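Local coordinates for universal stress protein (Pseudomonas aeruginosa UCBPP-PA14, PDB 7MQ5) that is of unknown function but, as a member of the universal stress protein family, probably takes part in the bacterial response to stress, at residues R8-V13 against L92-H97; L41-R46 against Q79-E84; L138-V143 against H173-H178; T241-V246 against S269-L274. All blocks are in the same frame, centred on the assembly; numbering follows the deposited sequence. Where two conformers were deposited one is given.

Interaction 1: residues R8-V13 against L92-H97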
loop_
_atom_site.group_PDB
_atom_site.type_symbol
_atom_site.label_atom_id
_atom_site.label_comp_id
_atom_site.label_asym_id
_atom_site.label_seq_id
_atom_site.Cartn_x
_atom_site.Cartn_y
_atom_site.Cartn_z
ATOM N N ARG A 8 5.318 0.011 14.264
ATOM C CA ARG A 8 6.148 0.830 15.181
ATOM C C ARG A 8 7.347 1.475 14.480
ATOM O O ARG A 8 7.950 2.340 15.102
ATOM C CB ARG A 8 6.513 0.017 16.419
ATOM C CG ARG A 8 5.298 -0.541 17.156
ATOM C CD ARG A 8 4.144 0.445 17.284
ATOM N NE ARG A 8 4.555 1.669 17.957
ATOM C CZ ARG A 8 3.967 2.858 17.819
ATOM N NH1 ARG A 8 2.939 3.015 17.001
ATOM N NH2 ARG A 8 4.433 3.900 18.484
ATOM N N SER A 9 7.687 1.054 13.262
ATOM C CA SER A 9 8.733 1.795 12.519
ATOM C C SER A 9 8.400 1.751 11.031
ATOM O O SER A 9 7.874 0.730 10.528
ATOM C CB SER A 9 10.142 1.347 12.829
ATOM O OG SER A 9 10.420 0.063 12.310
ATOM N N ILE A 10 8.662 2.873 10.383
ATOM C CA ILE A 10 8.387 3.066 8.946
ATOM C C ILE A 10 9.688 3.384 8.230
ATOM O O ILE A 10 10.428 4.289 8.680
ATOM C CB ILE A 10 7.384 4.215 8.767
ATOM C CG1 ILE A 10 6.068 3.920 9.489
ATOM C CG2 ILE A 10 7.180 4.525 7.293
ATOM C CD1 ILE A 10 5.107 5.082 9.505
ATOM N N LEU A 11 9.969 2.627 7.177
ATOM C CA LEU A 11 11.115 2.944 6.297
ATOM C C LEU A 11 10.647 3.975 5.266
ATOM O O LEU A 11 9.679 3.697 4.522
ATOM C CB LEU A 11 11.614 1.670 5.621
ATOM C CG LEU A 11 12.820 1.861 4.704
ATOM C CD1 LEU A 11 14.021 2.356 5.495
ATOM C CD2 LEU A 11 13.140 0.561 3.981
ATOM N N VAL A 12 11.301 5.133 5.246
ATOM C CA VAL A 12 10.958 6.227 4.309
ATOM C C VAL A 12 12.079 6.333 3.284
ATOM O O VAL A 12 13.219 6.652 3.667
ATOM C CB VAL A 12 10.761 7.556 5.049
ATOM C CG1 VAL A 12 10.249 8.629 4.109
ATOM C CG2 VAL A 12 9.849 7.414 6.259
ATOM N N VAL A 13 11.773 6.044 2.028
ATOM C CA VAL A 13 12.786 6.173 0.952
ATOM C C VAL A 13 12.852 7.646 0.550
ATOM O O VAL A 13 11.848 8.189 0.070
ATOM C CB VAL A 13 12.447 5.258 -0.225
ATOM C CG1 VAL A 13 13.478 5.420 -1.333
ATOM C CG2 VAL A 13 12.356 3.817 0.229
ATOM N N LEU A 92 6.498 -1.058 7.514
ATOM C CA LEU A 92 5.930 -0.370 6.335
ATOM C C LEU A 92 7.099 0.260 5.592
ATOM O O LEU A 92 8.004 0.787 6.241
ATOM C CB LEU A 92 4.945 0.718 6.779
ATOM C CG LEU A 92 4.363 1.625 5.693
ATOM C CD1 LEU A 92 3.487 0.848 4.708
ATOM C CD2 LEU A 92 3.562 2.749 6.325
ATOM N N ILE A 93 7.060 0.185 4.272
ATOM C CA ILE A 93 7.988 0.933 3.387
ATOM C C ILE A 93 7.155 1.978 2.648
ATOM O O ILE A 93 6.121 1.601 2.079
ATOM C CB ILE A 93 8.687 -0.011 2.400
ATOM C CG1 ILE A 93 9.536 -1.053 3.126
ATOM C CG2 ILE A 93 9.500 0.776 1.384
ATOM C CD1 ILE A 93 10.004 -2.195 2.252
ATOM N N ILE A 94 7.604 3.227 2.651
ATOM C CA ILE A 94 6.947 4.302 1.869
ATOM C C ILE A 94 7.940 4.758 0.802
ATOM O O ILE A 94 9.080 5.152 1.136
ATOM C CB ILE A 94 6.483 5.478 2.733
ATOM C CG1 ILE A 94 5.603 5.012 3.896
ATOM C CG2 ILE A 94 5.791 6.519 1.857
ATOM C CD1 ILE A 94 5.115 6.147 4.773
ATOM N N LYS A 95 7.503 4.696 -0.457
ATOM C CA LYS A 95 8.350 5.150 -1.575
ATOM C C LYS A 95 7.485 5.912 -2.577
ATOM O O LYS A 95 6.371 5.454 -2.901
ATOM C CB LYS A 95 9.030 3.966 -2.256
ATOM C CG LYS A 95 9.958 4.414 -3.367
ATOM C CD LYS A 95 10.772 3.339 -4.027
ATOM C CE LYS A 95 11.596 3.899 -5.178
ATOM N NZ LYS A 95 10.743 4.422 -6.281
ATOM N N GLN A 96 8.009 7.018 -3.081
ATOM C CA GLN A 96 7.284 7.777 -4.115
ATOM C C GLN A 96 7.574 7.192 -5.497
ATOM O O GLN A 96 8.728 6.850 -5.815
ATOM C CB GLN A 96 7.671 9.253 -4.060
ATOM C CG GLN A 96 6.987 10.080 -5.136
ATOM C CD GLN A 96 7.055 11.573 -4.917
ATOM O OE1 GLN A 96 7.692 12.083 -3.989
ATOM N NE2 GLN A 96 6.388 12.292 -5.800
ATOM N N HIS A 97 6.522 7.111 -6.294
ATOM C CA HIS A 97 6.599 6.667 -7.699
ATOM C C HIS A 97 7.067 7.813 -8.590
ATOM O O HIS A 97 6.472 8.905 -8.521
ATOM C CB HIS A 97 5.219 6.199 -8.145
ATOM C CG HIS A 97 5.098 5.998 -9.610
ATOM N ND1 HIS A 97 4.173 6.683 -10.367
ATOM C CD2 HIS A 97 5.773 5.190 -10.448
ATOM C CE1 HIS A 97 4.281 6.299 -11.624
ATOM N NE2 HIS A 97 5.255 5.376 -11.700
HETATM O O HOH W 1 10.458 8.370 -2.271
#

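Interaction 2: residues L41-R46 against Q79-E84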
loop_
_atom_site.group_PDB
_atom_site.type_symbol
_atom_site.label_atom_id
_atom_site.label_comp_id
_atom_site.label_asym_id
_atom_site.label_seq_id
_atom_site.Cartn_x
_atom_site.Cartn_y
_atom_site.Cartn_z
ATOM N N LEU A 41 15.984 6.649 4.583
ATOM C CA LEU A 41 17.036 5.947 3.821
ATOM C C LEU A 41 17.277 6.646 2.489
ATOM O O LEU A 41 16.313 6.854 1.732
ATOM C CB LEU A 41 16.600 4.500 3.574
ATOM C CG LEU A 41 17.463 3.696 2.600
ATOM C CD1 LEU A 41 18.848 3.442 3.183
ATOM C CD2 LEU A 41 16.777 2.393 2.206
ATOM N N VAL A 42 18.543 6.947 2.207
ATOM C CA VAL A 42 18.959 7.385 0.847
ATOM C C VAL A 42 19.734 6.216 0.231
ATOM O O VAL A 42 20.698 5.759 0.853
ATOM C CB VAL A 42 19.791 8.678 0.855
ATOM C CG1 VAL A 42 20.328 8.977 -0.537
ATOM C CG2 VAL A 42 18.991 9.851 1.390
ATOM N N CYS A 43 19.314 5.778 -0.949
ATOM C CA CYS A 43 19.961 4.650 -1.654
ATOM C C CYS A 43 20.908 5.211 -2.714
ATOM O O CYS A 43 20.448 5.543 -3.817
ATOM C CB CYS A 43 18.925 3.744 -2.300
ATOM S SG CYS A 43 17.747 3.061 -1.114
ATOM N N GLU A 44 22.187 5.332 -2.365
ATOM C CA GLU A 44 23.188 5.895 -3.299
ATOM C C GLU A 44 24.579 5.588 -2.764
ATOM O O GLU A 44 24.754 5.562 -1.534
ATOM C CB GLU A 44 23.023 7.410 -3.422
ATOM C CG GLU A 44 23.989 8.035 -4.416
ATOM C CD GLU A 44 23.871 9.536 -4.599
ATOM O OE1 GLU A 44 22.743 10.065 -4.482
ATOM O OE2 GLU A 44 24.916 10.172 -4.873
ATOM N N LYS A 45 25.527 5.399 -3.673
ATOM C CA LYS A 45 26.931 5.152 -3.275
ATOM C C LYS A 45 27.771 6.432 -3.373
ATOM O O LYS A 45 28.556 6.691 -2.446
ATOM C CB LYS A 45 27.556 4.098 -4.193
ATOM C CG LYS A 45 28.994 3.722 -3.866
ATOM C CD LYS A 45 29.579 2.668 -4.783
ATOM C CE LYS A 45 29.821 3.158 -6.196
ATOM N NZ LYS A 45 30.458 2.122 -7.043
ATOM N N ARG A 46 27.582 7.234 -4.425
ATOM C CA ARG A 46 28.602 8.281 -4.722
ATOM C C ARG A 46 28.619 9.463 -3.743
ATOM O O ARG A 46 29.677 9.697 -3.108
ATOM C CB ARG A 46 28.421 8.816 -6.144
ATOM C CG ARG A 46 29.413 9.921 -6.492
ATOM C CD ARG A 46 29.364 10.334 -7.943
ATOM N NE ARG A 46 28.087 10.901 -8.323
ATOM C CZ ARG A 46 27.804 12.199 -8.408
ATOM N NH1 ARG A 46 28.721 13.112 -8.147
ATOM N NH2 ARG A 46 26.586 12.572 -8.761
ATOM N N GLN A 79 16.855 -3.931 -3.698
ATOM C CA GLN A 79 17.574 -4.778 -2.711
ATOM C C GLN A 79 18.084 -3.921 -1.549
ATOM O O GLN A 79 18.064 -4.399 -0.396
ATOM C CB GLN A 79 18.694 -5.545 -3.399
ATOM C CG GLN A 79 18.158 -6.710 -4.213
ATOM C CD GLN A 79 19.235 -7.364 -5.027
ATOM O OE1 GLN A 79 19.670 -8.472 -4.725
ATOM N NE2 GLN A 79 19.712 -6.650 -6.031
ATOM N N THR A 80 18.516 -2.694 -1.836
ATOM C CA THR A 80 19.004 -1.791 -0.762
ATOM C C THR A 80 17.844 -1.472 0.192
ATOM O O THR A 80 18.016 -1.526 1.427
ATOM C CB THR A 80 19.605 -0.517 -1.358
ATOM O OG1 THR A 80 20.686 -0.865 -2.220
ATOM C CG2 THR A 80 20.096 0.423 -0.289
ATOM N N ILE A 81 16.681 -1.184 -0.379
ATOM C CA ILE A 81 15.482 -0.876 0.444
ATOM C C ILE A 81 15.097 -2.088 1.302
ATOM O O ILE A 81 14.865 -1.918 2.514
ATOM C CB ILE A 81 14.326 -0.440 -0.470
ATOM C CG1 ILE A 81 14.689 0.850 -1.205
ATOM C CG2 ILE A 81 13.044 -0.294 0.325
ATOM C CD1 ILE A 81 13.762 1.207 -2.330
ATOM N N ILE A 82 14.995 -3.275 0.700
ATOM C CA ILE A 82 14.580 -4.461 1.505
ATOM C C ILE A 82 15.653 -4.785 2.557
ATOM O O ILE A 82 15.276 -5.108 3.698
ATOM C CB ILE A 82 14.233 -5.639 0.580
ATOM C CG1 ILE A 82 12.967 -5.314 -0.219
ATOM C CG2 ILE A 82 14.097 -6.937 1.364
ATOM C CD1 ILE A 82 12.672 -6.268 -1.343
ATOM N N ALA A 83 16.939 -4.662 2.221
ATOM C CA ALA A 83 17.976 -4.940 3.242
ATOM C C ALA A 83 17.814 -3.966 4.416
ATOM O O ALA A 83 18.034 -4.373 5.577
ATOM C CB ALA A 83 19.359 -4.861 2.646
ATOM N N GLU A 84 17.473 -2.712 4.132
ATOM C CA GLU A 84 17.309 -1.725 5.229
ATOM C C GLU A 84 16.069 -2.071 6.063
ATOM O O GLU A 84 16.103 -1.933 7.300
ATOM C CB GLU A 84 17.228 -0.305 4.676
ATOM C CG GLU A 84 17.592 0.735 5.710
ATOM C CD GLU A 84 19.080 0.808 6.021
ATOM O OE1 GLU A 84 19.889 0.054 5.396
ATOM O OE2 GLU A 84 19.436 1.643 6.866
#

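Interaction 3: residues L138-V143 against H173-H178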
loop_
_atom_site.group_PDB
_atom_site.type_symbol
_atom_site.label_atom_id
_atom_site.label_comp_id
_atom_site.label_asym_id
_atom_site.label_seq_id
_atom_site.Cartn_x
_atom_site.Cartn_y
_atom_site.Cartn_z
ATOM N N LEU A 138 -10.033 4.226 -0.517
ATOM C CA LEU A 138 -10.756 3.120 -1.172
ATOM C C LEU A 138 -10.103 1.785 -0.822
ATOM O O LEU A 138 -8.907 1.640 -1.026
ATOM C CB LEU A 138 -10.744 3.333 -2.687
ATOM C CG LEU A 138 -11.457 2.259 -3.501
ATOM C CD1 LEU A 138 -12.941 2.177 -3.147
ATOM C CD2 LEU A 138 -11.255 2.539 -4.976
ATOM N N ALA A 139 -10.889 0.851 -0.303
ATOM C CA ALA A 139 -10.425 -0.528 -0.029
ATOM C C ALA A 139 -10.966 -1.442 -1.128
ATOM O O ALA A 139 -12.171 -1.375 -1.406
ATOM C CB ALA A 139 -10.902 -0.974 1.330
ATOM N N ALA A 140 -10.123 -2.296 -1.711
ATOM C CA ALA A 140 -10.555 -3.240 -2.762
ATOM C C ALA A 140 -10.624 -4.655 -2.183
ATOM O O ALA A 140 -9.609 -5.159 -1.696
ATOM C CB ALA A 140 -9.613 -3.184 -3.941
ATOM N N VAL A 141 -11.802 -5.266 -2.240
ATOM C CA VAL A 141 -12.010 -6.655 -1.756
ATOM C C VAL A 141 -12.856 -7.424 -2.783
ATOM O O VAL A 141 -13.202 -6.859 -3.850
ATOM C CB VAL A 141 -12.689 -6.625 -0.376
ATOM C CG1 VAL A 141 -11.853 -5.878 0.656
ATOM C CG2 VAL A 141 -14.092 -6.038 -0.475
ATOM N N ASP A 142 -13.065 -8.711 -2.532
ATOM C CA ASP A 142 -14.029 -9.518 -3.332
ATOM C C ASP A 142 -14.904 -10.232 -2.305
ATOM O O ASP A 142 -14.492 -11.286 -1.809
ATOM C CB ASP A 142 -13.363 -10.480 -4.322
ATOM C CG ASP A 142 -14.360 -11.287 -5.153
ATOM O OD1 ASP A 142 -15.582 -11.190 -4.883
ATOM O OD2 ASP A 142 -13.913 -12.008 -6.069
ATOM N N VAL A 143 -16.041 -9.626 -1.967
ATOM C CA VAL A 143 -16.939 -10.191 -0.916
ATOM C C VAL A 143 -17.463 -11.576 -1.339
ATOM O O VAL A 143 -17.923 -12.306 -0.455
ATOM C CB VAL A 143 -18.081 -9.211 -0.576
ATOM C CG1 VAL A 143 -17.550 -7.833 -0.201
ATOM C CG2 VAL A 143 -19.102 -9.099 -1.694
ATOM N N HIS A 173 -14.362 4.055 1.706
ATOM C CA HIS A 173 -15.199 3.486 0.630
ATOM C C HIS A 173 -14.657 2.095 0.305
ATOM O O HIS A 173 -13.441 1.878 0.471
ATOM C CB HIS A 173 -15.217 4.460 -0.566
ATOM C CG HIS A 173 -15.494 5.884 -0.160
ATOM N ND1 HIS A 173 -16.736 6.485 -0.287
ATOM C CD2 HIS A 173 -14.696 6.803 0.442
ATOM C CE1 HIS A 173 -16.685 7.712 0.190
ATOM N NE2 HIS A 173 -15.438 7.932 0.655
ATOM N N VAL A 174 -15.520 1.204 -0.163
ATOM C CA VAL A 174 -15.103 -0.179 -0.519
ATOM C C VAL A 174 -15.589 -0.517 -1.928
ATOM O O VAL A 174 -16.739 -0.215 -2.243
ATOM C CB VAL A 174 -15.663 -1.192 0.492
ATOM C CG1 VAL A 174 -15.273 -2.616 0.134
ATOM C CG2 VAL A 174 -15.242 -0.857 1.912
ATOM N N ILE A 175 -14.719 -1.112 -2.738
ATOM C CA ILE A 175 -15.106 -1.639 -4.078
ATOM C C ILE A 175 -14.960 -3.159 -4.024
ATOM O O ILE A 175 -13.881 -3.666 -3.645
ATOM C CB ILE A 175 -14.306 -1.012 -5.245
ATOM C CG1 ILE A 175 -14.659 -1.632 -6.608
ATOM C CG2 ILE A 175 -12.815 -1.095 -4.995
ATOM C CD1 ILE A 175 -16.105 -1.536 -7.003
ATOM N N SER A 176 -16.057 -3.836 -4.332
ATOM C CA SER A 176 -16.079 -5.306 -4.462
ATOM C C SER A 176 -16.361 -5.613 -5.925
ATOM O O SER A 176 -17.445 -5.254 -6.399
ATOM C CB SER A 176 -17.103 -5.948 -3.568
ATOM O OG SER A 176 -17.075 -7.361 -3.710
ATOM N N ALA A 177 -15.386 -6.185 -6.609
ATOM C CA ALA A 177 -15.537 -6.531 -8.033
ATOM C C ALA A 177 -15.550 -8.048 -8.123
ATOM O O ALA A 177 -14.528 -8.685 -7.785
ATOM C CB ALA A 177 -14.436 -5.908 -8.850
ATOM N N HIS A 178 -16.707 -8.581 -8.496
ATOM C CA HIS A 178 -16.940 -10.040 -8.612
ATOM C C HIS A 178 -17.078 -10.389 -10.092
ATOM O O HIS A 178 -17.797 -9.704 -10.817
ATOM C CB HIS A 178 -18.172 -10.402 -7.772
ATOM C CG HIS A 178 -18.388 -11.864 -7.610
ATOM N ND1 HIS A 178 -17.654 -12.617 -6.717
ATOM C CD2 HIS A 178 -19.266 -12.706 -8.195
ATOM C CE1 HIS A 178 -18.059 -13.871 -6.774
ATOM N NE2 HIS A 178 -19.048 -13.950 -7.673
HETATM O O HOH W 2 -12.374 -7.348 -6.576
#

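Interaction 4: residues T241-V246 against S269-L274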
loop_
_atom_site.group_PDB
_atom_site.type_symbol
_atom_site.label_atom_id
_atom_site.label_comp_id
_atom_site.label_asym_id
_atom_site.label_seq_id
_atom_site.Cartn_x
_atom_site.Cartn_y
_atom_site.Cartn_z
ATOM N N THR A 241 -5.672 3.991 -2.371
ATOM C CA THR A 241 -6.379 2.715 -2.612
ATOM C C THR A 241 -5.567 1.638 -1.891
ATOM O O THR A 241 -4.348 1.585 -2.063
ATOM C CB THR A 241 -6.556 2.410 -4.106
ATOM O OG1 THR A 241 -7.256 3.492 -4.724
ATOM C CG2 THR A 241 -7.339 1.140 -4.338
ATOM N N VAL A 242 -6.240 0.798 -1.125
ATOM C CA VAL A 242 -5.608 -0.328 -0.398
ATOM C C VAL A 242 -6.006 -1.606 -1.125
ATOM O O VAL A 242 -7.218 -1.855 -1.306
ATOM C CB VAL A 242 -6.032 -0.365 1.075
ATOM C CG1 VAL A 242 -5.300 -1.494 1.787
ATOM C CG2 VAL A 242 -5.803 0.978 1.760
ATOM N N ILE A 243 -5.007 -2.379 -1.542
ATOM C CA ILE A 243 -5.246 -3.641 -2.282
ATOM C C ILE A 243 -4.423 -4.765 -1.662
ATOM O O ILE A 243 -3.446 -4.502 -0.920
ATOM C CB ILE A 243 -4.906 -3.500 -3.780
ATOM C CG1 ILE A 243 -3.397 -3.381 -4.016
ATOM C CG2 ILE A 243 -5.677 -2.355 -4.422
ATOM C CD1 ILE A 243 -3.007 -3.408 -5.472
ATOM N N GLY A 244 -4.850 -5.986 -1.952
ATOM C CA GLY A 244 -4.085 -7.182 -1.593
ATOM C C GLY A 244 -3.638 -7.892 -2.852
ATOM O O GLY A 244 -4.308 -7.773 -3.891
ATOM N N THR A 245 -2.487 -8.538 -2.788
ATOM C CA THR A 245 -2.003 -9.406 -3.873
ATOM C C THR A 245 -2.803 -10.719 -3.855
ATOM O O THR A 245 -3.599 -10.954 -2.925
ATOM C CB THR A 245 -0.482 -9.566 -3.766
ATOM O OG1 THR A 245 -0.193 -10.146 -2.495
ATOM C CG2 THR A 245 0.238 -8.247 -3.924
ATOM N N VAL A 246 -2.584 -11.568 -4.848
ATOM C CA VAL A 246 -3.393 -12.809 -5.005
ATOM C C VAL A 246 -3.177 -13.742 -3.801
ATOM O O VAL A 246 -2.064 -13.817 -3.256
ATOM C CB VAL A 246 -3.108 -13.454 -6.375
ATOM C CG1 VAL A 246 -1.645 -13.845 -6.525
ATOM C CG2 VAL A 246 -4.035 -14.614 -6.690
ATOM N N SER A 269 -4.181 7.284 -7.600
ATOM C CA SER A 269 -4.115 7.406 -6.129
ATOM C C SER A 269 -2.799 6.804 -5.631
ATOM O O SER A 269 -2.176 6.025 -6.351
ATOM C CB SER A 269 -5.273 6.655 -5.476
ATOM O OG SER A 269 -5.141 5.242 -5.681
ATOM N N ASP A 270 -2.414 7.170 -4.418
ATOM C CA ASP A 270 -1.386 6.368 -3.729
ATOM C C ASP A 270 -1.938 4.938 -3.624
ATOM O O ASP A 270 -3.180 4.751 -3.639
ATOM C CB ASP A 270 -1.104 6.882 -2.320
ATOM C CG ASP A 270 -0.385 8.213 -2.230
ATOM O OD1 ASP A 270 -0.089 8.827 -3.277
ATOM O OD2 ASP A 270 -0.111 8.618 -1.086
ATOM N N VAL A 271 -1.058 3.958 -3.491
ATOM C CA VAL A 271 -1.509 2.552 -3.370
ATOM C C VAL A 271 -0.776 1.897 -2.201
ATOM O O VAL A 271 0.470 1.909 -2.169
ATOM C CB VAL A 271 -1.306 1.750 -4.674
ATOM C CG1 VAL A 271 -2.004 0.392 -4.602
ATOM C CG2 VAL A 271 -1.784 2.508 -5.905
ATOM N N LEU A 272 -1.545 1.348 -1.267
ATOM C CA LEU A 272 -0.989 0.527 -0.172
ATOM C C LEU A 272 -1.169 -0.930 -0.582
ATOM O O LEU A 272 -2.328 -1.362 -0.778
ATOM C CB LEU A 272 -1.700 0.826 1.145
ATOM C CG LEU A 272 -1.212 -0.002 2.326
ATOM C CD1 LEU A 272 0.247 0.270 2.631
ATOM C CD2 LEU A 272 -2.066 0.222 3.558
ATOM N N VAL A 273 -0.064 -1.638 -0.738
ATOM C CA VAL A 273 -0.067 -3.040 -1.223
ATOM C C VAL A 273 0.192 -3.992 -0.055
ATOM O O VAL A 273 1.270 -3.926 0.562
ATOM C CB VAL A 273 0.989 -3.205 -2.325
ATOM C CG1 VAL A 273 1.002 -4.631 -2.842
ATOM C CG2 VAL A 273 0.765 -2.212 -3.455
ATOM N N LEU A 274 -0.800 -4.828 0.229
ATOM C CA LEU A 274 -0.725 -5.844 1.292
ATOM C C LEU A 274 -0.604 -7.225 0.654
ATOM O O LEU A 274 -1.072 -7.407 -0.474
ATOM C CB LEU A 274 -1.983 -5.759 2.159
ATOM C CG LEU A 274 -2.261 -4.384 2.750
ATOM C CD1 LEU A 274 -3.546 -4.401 3.549
ATOM C CD2 LEU A 274 -1.105 -3.904 3.606
#

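Interaction 1: residues R8-V13 against L92-H97
I10 to V13 run parallel to L92 to K95, the strand axes 4.8 Å apart and turned by 22°, and a ladder of L11 N to L92 O, I94 N to L11 O and V13 N to I94 O joins them. The last of these, V13 N to I94 O at 3.0 Å, is nearly straight at 173°. On one face of the pair I10 meets I94: the CG2 methyl of I10, anti to its own N because chi1 is -60°, comes within 3.6 Å of I94 CD1 and also touches L92 CD2. The other face carries L11 and I93, which in the conformer given lie side by side and point the same way, L11 CD2 resting 4.0 Å from I93 CG1. Where the strands part, V13 CB packs on the aliphatic CG of K95, while the ammonium end of K95 turns away to a salt bridge with D112. A water bridges the widening gap, donating to V13 O at 2.7 Å and accepting from Q96 N at 2.9 Å. Helix 22-34 packs over the I10, V12 and I94 face through A23, A27 and I30; strand 37-43 flanks 9-13, and strand 123-126 flanks 92-96.

Interaction 2: residues L41-R46 against Q79-E84
This is helix-on-sheet packing in an alpha/beta fold: helix 77-88 lies against strand 37-43, with the short axes 9.2 Å apart and 150° between their directions, so the two run roughly antiparallel. L41 and C43, two residues apart and on the same face of the strand, supply the strand's side of the contact. L41 reaches out with CG anti to its N (chi1 170°), which brings its two methyls onto the face of the helix. CD2 settles 3.7 Å from E84 CB and 3.9 Å from I81 CA, close to the helix backbone, while CD1 crosses the bent chain of E84, 3.9 Å from both its CG and CD. C43 meets the preceding part of the helix with its sulfur: SG sits 3.6 Å from the CG2 methyl of T80 and 3.8 Å from I81 CG1, between the two side chains. These are van der Waals contacts, and the polar ends beside them are bonded elsewhere. E84 OE2 takes hydrogen bonds from H39 NE2 and N70 ND2, which hold the carboxylate over the sheet with its aliphatic part against L41. T80 OG1 bonds to S76 O and K74 N, leaving its methyl facing the sulfur. Around the contact, L11 and V13 of strand 9-13 touch I81, A72 of strand 67-72 touches L41, T80 and E84, and L115 of helix 110-118 packs on I81.

Interaction 3: residues L138-V143 against H173-H178
D142 and H178 meet just past the point where strand 136-141 ends, and the D142 side chain is the one to follow. Its CB lies 4.1 Å from A177 O; CG, anti to the backbone N (chi1 -179°), passes that same carbonyl oxygen on its way toward the imidazole. At the tip, OD1 accepts from H178 ND1 at 3.1 Å, an almost linear bond (170°) on the syn lone pair, while OD2 lies 3.8 Å from A177 O, a contact and not a bond. OD1 sits in the plane of the ring, at its edge, whereas the carboxylate plane is turned 75° from the ring. G144 N gives OD1 a second bond, and the Y200 ring meets that of H178. One residue on, the turn is tied back to the second strand by V143 N, which donates to S176 OG at 3.0 Å; the CG2 methyl of V143 lies close to that hydroxyl oxygen.

Behind this end the strands are regularly paired: A139 N to H173 O, I175 N to A139 O and V141 N to I175 O. L138 and A140 pack on CG2 of I175, with L138 CD1 at 3.8 Å. On the other face V141 CG2 touches V174 CG1 at 3.7 Å. Beyond the ladder a water donates to both V141 O and A177 O, spanning the strands as they diverge. Together with helix 148-167, which packs on A139 and V141, the pair forms a parallel beta-alpha-beta crossover, the repeating element of the Rossmann-like HUP fold to which universal stress proteins belong.

Interaction 4: residues T241-V246 against S269-L274
T241 and S269 begin the contact with a side-chain bond: T241 OG1 donates to S269 OG at 2.9 Å, and S269 OG in turn donates to D270 O. That carbonyl also accepts from T241 N, the two donors arriving from opposite faces of its plane. The backbone ladder continues with L272 N to T241 O, I243 N to L272 O (3.0 Å, 171°), L274 N to I243 O and T245 N to L274 O, parallel strands turned by 26°. Weaker CA-H...O contacts run beside it; in the shortest, G244 CA lies 3.2 Å from L274 O.

Apolar packing fills both faces. V242 CG1 touches L274 CD1 at 3.8 Å and L272 CD2 at 4.1 Å, on the side where helix 148-167 lies. Across the sheet, I243 CD1 meets V271 CG1 in the conformer given, and the T245 and V273 side chains cross at about a right angle, CG2 of T245 against CG1 of V273; L264 of helix 258-264 packs on this side.

D270 turns its carboxylate away from strand 240-244, to R26, W132 and the amides of K127 and T128. The chemistry is thus that of a buried, mostly apolar strand pair with a hydrogen-bonded polar cluster at the T241/S269 end, where the S269 hydroxyl and the T241 amide together grip D270 O.

Overall arrangement
All four contacts reach one sheet; interactions 1, 3 and 4 pair its strands and interaction 2 packs a helix on it. Interactions 1 and 2 touch closely, their centres 12 Å apart: V12 O probably accepts from L41 N at 2.9 Å, and I81 packs on L11 and I93, so helix 77-88 bears on three adjacent strands. Interactions 3 and 4 share a similar join, with centres 11 Å apart and strands 136-141 and 240-244 as neighbours; V242 N to L138 O is a probable bond of 2.8 Å. The two groups meet at L92 CD1 and L272 CD1, 3.9 Å apart, between interactions 1 and 4. Interactions 2 and 3 stand farthest apart, with centres about 34 Å apart on opposite sides of the chain's centre.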